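Local coordinates for uncharacterized protein (Shigella flexneri 5a str. M90T, PDB 5EUR), which is of unknown function but has been tentatively linked to glutathione S-transferases, at residues Arg87-Lys90 against Glu91-His95; Asn78-Glu81 against Arg82-Glu86. One frame throughout, in Å; residues are numbered along the deposited sequence.

Contact 1. Residues Arg87-Lys90 against Glu91-His95; sequences RRRK and EAKAH
Arg89 and Lys93, one turn apart on helix 79-99 in a local contact at the protein surface, make the side-chain contact of a continuous helical segment, Arg87-Lys90 running straight into Glu91-His95. The backbone is regular: Glu91, Ala92, Lys93 and Ala94 each donate their N-H to the carbonyl four residues back. What departs from routine is Lys93. Its chain folds back on itself, bent at chi2 (-57°) and again at chi4 (-73°), and this brings NZ to 3.1 Å from Arg89 O, the same oxygen that takes the Lys93 N-H at 2.9 Å. One carbonyl is thus gripped by two donors from one residue, the backbone N nearly in line with the C=O and the ammonium tilted from the carbonyl plane. The Arg89 chain runs extended past this hook. Lys93 NZ lies 3.6 Å from Arg89 CG, and Lys93 CE stands over one guanidinium face, towards its rim. The like charges stay apart, with Arg89 NE 4.8 Å from Lys93 NZ. Further round the helix, the aliphatic part of Glu91 leans on the preceding turn, CG 3.3 Å from Arg87 O. Arg89 NH1 reaches the carbonyls of His58 and Leu62, and Arg88 forms a salt bridge with Asp56, so these arginines tie helix 79-99 to helix 47-59 and the residues just after it, while His95 NE2 bonds to Phe127 O of a second subunit.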
loop_
_atom_site.group_PDB
_atom_site.type_symbol
_atom_site.label_atom_id
_atom_site.label_comp_id
_atom_site.label_asym_id
_atom_site.label_seq_id
_atom_site.Cartn_x
_atom_site.Cartn_y
_atom_site.Cartn_z
ATOM N N ARG A 87 -22.470 8.737 12.378
ATOM C CA ARG A 87 -23.679 7.986 12.043
ATOM C C ARG A 87 -23.339 6.715 11.282
ATOM O O ARG A 87 -23.860 5.629 11.586
ATOM C CB ARG A 87 -24.618 8.857 11.211
ATOM C CG ARG A 87 -25.383 9.866 12.034
ATOM C CD ARG A 87 -26.150 10.832 11.153
ATOM N NE ARG A 87 -27.215 10.183 10.390
ATOM C CZ ARG A 87 -28.475 10.062 10.806
ATOM N NH1 ARG A 87 -28.834 10.535 11.989
ATOM N NH2 ARG A 87 -29.377 9.467 10.039
ATOM N N ARG A 88 -22.449 6.834 10.286
ATOM C CA ARG A 88 -22.023 5.655 9.532
ATOM C C ARG A 88 -21.322 4.644 10.440
ATOM O O ARG A 88 -21.540 3.432 10.316
ATOM C CB ARG A 88 -21.118 6.111 8.380
ATOM C CG ARG A 88 -21.858 7.008 7.367
ATOM C CD ARG A 88 -20.972 7.569 6.245
ATOM N NE ARG A 88 -20.084 6.604 5.611
ATOM C CZ ARG A 88 -18.844 6.882 5.217
ATOM N NH1 ARG A 88 -18.334 8.097 5.400
ATOM N NH2 ARG A 88 -18.110 5.941 4.642
ATOM N N ARG A 89 -20.512 5.132 11.389
ATOM C CA ARG A 89 -19.818 4.259 12.328
ATOM C C ARG A 89 -20.802 3.489 13.198
ATOM O O ARG A 89 -20.633 2.286 13.413
ATOM C CB ARG A 89 -18.869 5.077 13.204
ATOM C CG ARG A 89 -18.034 4.264 14.183
ATOM C CD ARG A 89 -17.210 5.202 15.059
ATOM N NE ARG A 89 -16.370 4.519 16.042
ATOM C CZ ARG A 89 -15.135 4.070 15.801
ATOM N NH1 ARG A 89 -14.585 4.221 14.596
ATOM N NH2 ARG A 89 -14.450 3.472 16.771
ATOM N N LYS A 90 -21.833 4.166 13.712
ATOM C CA LYS A 90 -22.820 3.467 14.533
ATOM C C LYS A 90 -23.551 2.413 13.715
ATOM O O LYS A 90 -23.855 1.320 14.222
ATOM C CB LYS A 90 -23.806 4.467 15.141
ATOM C CG LYS A 90 -23.234 5.289 16.294
ATOM C CD LYS A 90 -24.277 6.246 16.859
ATOM C CE LYS A 90 -23.843 6.814 18.199
ATOM N NZ LYS A 90 -23.007 8.038 18.062
ATOM N N GLU A 91 -23.825 2.704 12.440
ATOM C CA GLU A 91 -24.425 1.684 11.582
ATOM C C GLU A 91 -23.486 0.493 11.410
ATOM O O GLU A 91 -23.924 -0.667 11.433
ATOM C CB GLU A 91 -24.790 2.279 10.225
ATOM C CG GLU A 91 -25.889 3.327 10.268
ATOM C CD GLU A 91 -26.027 4.078 8.955
ATOM O OE1 GLU A 91 -25.294 3.750 7.996
ATOM O OE2 GLU A 91 -26.869 4.997 8.880
ATOM N N ALA A 92 -22.182 0.759 11.273
ATOM C CA ALA A 92 -21.202 -0.319 11.161
ATOM C C ALA A 92 -21.176 -1.179 12.422
ATOM O O ALA A 92 -21.150 -2.414 12.340
ATOM C CB ALA A 92 -19.816 0.260 10.875
ATOM N N LYS A 93 -21.167 -0.541 13.598
ATOM C CA LYS A 93 -21.173 -1.301 14.848
ATOM C C LYS A 93 -22.436 -2.139 14.975
ATOM O O LYS A 93 -22.381 -3.280 15.454
ATOM C CB LYS A 93 -21.036 -0.373 16.058
ATOM C CG LYS A 93 -19.854 0.560 15.981
ATOM C CD LYS A 93 -18.587 -0.238 15.817
ATOM C CE LYS A 93 -17.577 0.600 15.110
ATOM N NZ LYS A 93 -18.012 0.693 13.711
ATOM N N ALA A 94 -23.586 -1.594 14.558
ATOM C CA ALA A 94 -24.814 -2.386 14.585
ATOM C C ALA A 94 -24.694 -3.606 13.679
ATOM O O ALA A 94 -25.132 -4.709 14.037
ATOM C CB ALA A 94 -26.013 -1.523 14.181
ATOM N N HIS A 95 -24.077 -3.430 12.504
ATOM C CA HIS A 95 -23.829 -4.569 11.622
ATOM C C HIS A 95 -22.927 -5.604 12.286
ATOM O O HIS A 95 -23.162 -6.811 12.163
ATOM C CB HIS A 95 -23.222 -4.087 10.306
ATOM C CG HIS A 95 -22.802 -5.197 9.395
ATOM N ND1 HIS A 95 -23.709 -5.971 8.703
ATOM C CD2 HIS A 95 -21.576 -5.656 9.052
ATOM C CE1 HIS A 95 -23.059 -6.864 7.980
ATOM N NE2 HIS A 95 -21.762 -6.696 8.173
#

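Contact 2. Residues Asn78-Glu81 against Arg82-Glu86; sequences NAQE and RQEAE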
loop_
_atom_site.group_PDB
_atom_site.type_symbol
_atom_site.label_atom_id
_atom_site.label_comp_id
_atom_site.label_asym_id
_atom_site.label_seq_id
_atom_site.Cartn_x
_atom_site.Cartn_y
_atom_site.Cartn_z
ATOM N N ASN A 78 -14.560 20.066 10.996
ATOM C CA ASN A 78 -15.989 20.267 10.750
ATOM C C ASN A 78 -16.851 19.260 11.501
ATOM O O ASN A 78 -16.838 18.053 11.215
ATOM C CB ASN A 78 -16.300 20.194 9.248
ATOM C CG ASN A 78 -17.800 20.237 8.943
ATOM O OD1 ASN A 78 -18.583 20.802 9.701
ATOM N ND2 ASN A 78 -18.195 19.651 7.817
ATOM N N ALA A 79 -17.631 19.782 12.452
ATOM C CA ALA A 79 -18.409 18.919 13.330
ATOM C C ALA A 79 -19.479 18.153 12.564
ATOM O O ALA A 79 -19.749 16.992 12.875
ATOM C CB ALA A 79 -19.034 19.739 14.460
ATOM N N GLN A 80 -20.113 18.781 11.567
ATOM C CA GLN A 80 -21.198 18.090 10.872
ATOM C C GLN A 80 -20.683 16.948 10.002
ATOM O O GLN A 80 -21.302 15.876 9.946
ATOM C CB GLN A 80 -22.023 19.060 10.030
ATOM C CG GLN A 80 -23.324 18.428 9.558
ATOM C CD GLN A 80 -24.019 17.629 10.659
ATOM O OE1 GLN A 80 -24.333 18.164 11.727
ATOM N NE2 GLN A 80 -24.228 16.333 10.418
ATOM N N GLU A 81 -19.571 17.155 9.293
ATOM C CA GLU A 81 -19.025 16.043 8.523
ATOM C C GLU A 81 -18.543 14.936 9.450
ATOM O O GLU A 81 -18.757 13.745 9.163
ATOM C CB GLU A 81 -17.897 16.510 7.605
ATOM C CG GLU A 81 -18.314 16.620 6.142
ATOM C CD GLU A 81 -18.758 15.288 5.555
ATOM O OE1 GLU A 81 -18.332 14.230 6.065
ATOM O OE2 GLU A 81 -19.545 15.297 4.587
ATOM N N ARG A 82 -17.918 15.309 10.578
ATOM C CA ARG A 82 -17.547 14.294 11.561
ATOM C C ARG A 82 -18.775 13.552 12.061
ATOM O O ARG A 82 -18.722 12.346 12.309
ATOM C CB ARG A 82 -16.801 14.907 12.747
ATOM C CG ARG A 82 -15.311 15.104 12.565
ATOM C CD ARG A 82 -14.635 15.434 13.891
ATOM N NE ARG A 82 -14.855 16.818 14.316
ATOM C CZ ARG A 82 -15.549 17.175 15.392
ATOM N NH1 ARG A 82 -16.093 16.252 16.172
ATOM N NH2 ARG A 82 -15.692 18.459 15.694
ATOM N N GLN A 83 -19.894 14.259 12.222
ATOM C CA GLN A 83 -21.101 13.611 12.728
ATOM C C GLN A 83 -21.696 12.657 11.701
ATOM O O GLN A 83 -22.217 11.598 12.065
ATOM C CB GLN A 83 -22.124 14.667 13.152
ATOM C CG GLN A 83 -23.455 14.091 13.619
ATOM C CD GLN A 83 -23.327 13.131 14.787
ATOM O OE1 GLN A 83 -22.360 13.173 15.550
ATOM N NE2 GLN A 83 -24.318 12.256 14.937
ATOM N N GLU A 84 -21.629 13.004 10.417
ATOM C CA GLU A 84 -22.063 12.062 9.389
ATOM C C GLU A 84 -21.206 10.804 9.429
ATOM O O GLU A 84 -21.718 9.681 9.303
ATOM C CB GLU A 84 -22.011 12.723 8.011
ATOM C CG GLU A 84 -23.071 13.807 7.815
ATOM C CD GLU A 84 -24.481 13.297 8.042
ATOM O OE1 GLU A 84 -24.821 12.217 7.509
ATOM O OE2 GLU A 84 -25.246 13.968 8.771
ATOM N N ALA A 85 -19.896 10.979 9.644
ATOM C CA ALA A 85 -19.029 9.819 9.834
ATOM C C ALA A 85 -19.445 9.006 11.056
ATOM O O ALA A 85 -19.424 7.773 11.024
ATOM C CB ALA A 85 -17.574 10.269 9.961
ATOM N N GLU A 86 -19.815 9.680 12.145
ATOM C CA GLU A 86 -20.233 8.975 13.354
ATOM C C GLU A 86 -21.516 8.178 13.124
ATOM O O GLU A 86 -21.646 7.050 13.607
ATOM C CB GLU A 86 -20.407 9.970 14.505
ATOM C CG GLU A 86 -20.932 9.346 15.794
ATOM C CD GLU A 86 -19.927 8.451 16.518
ATOM O OE1 GLU A 86 -18.709 8.554 16.254
ATOM O OE2 GLU A 86 -20.359 7.637 17.370
#
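Arg82 folds back over Ala79 in the first turn of helix 79-99, where the chain passes from Asn78, the N-cap, into regular helix. Its CG stands beside the backbone N (chi1 -84°), and a bend at chi3 (-77°) turns the guanidinium back towards the start of the helix. One face of that group lies over Ala79 CA, which is offset towards the rim; Arg82 NH2 comes within 3.6 Å of Ala79 CA and 3.8 Å of Ala79 CB. The same arginine donates its backbone N-H to Asn78 O at 3.0 Å, and its NH2 is held by Ser77 O, just ahead of the cap, which fixes the curl. Asn78 caps with its side chain: OD1 accepts from Gln80 N at 3.1 Å, the donor standing well above the amide plane instead of on a lone pair. Gln80 and Glu84 meet one turn apart on another side of the helix. Their side chains cross obliquely, the amide of Gln80 leading on along the helix to the carboxylate of Glu84. Gln80 NE2 ends 3.1 Å from Glu84 OE2, with the amide and carboxylate planes 45° apart. Glu81, Arg82 and Ala85 pack on Asn55 of helix 47-59, Ala85 also touching His58, whose NE2 is hydrogen-bonded to Glu86; this side of the first turns of helix 79-99 therefore rests against helix 47-59.

In the fold
Both contacts lie in series on helix 79-99: contact 2 at its N-terminal end, contact 1 directly after it in the sequence, with centres about 14 Å apart. The segments adjoin without a break, and the salt bridge between Glu86 and Lys90 spans the junction. Helix 47-59 is a shared neighbour: contact 2 packs on Asn55 and His58, while contact 1 reaches Asp56 and the carbonyl of His58, so His58 meets both. Together they make up one surface helix started by an asparagine cap, laid along helix 47-59, and extended towards a second subunit at His95.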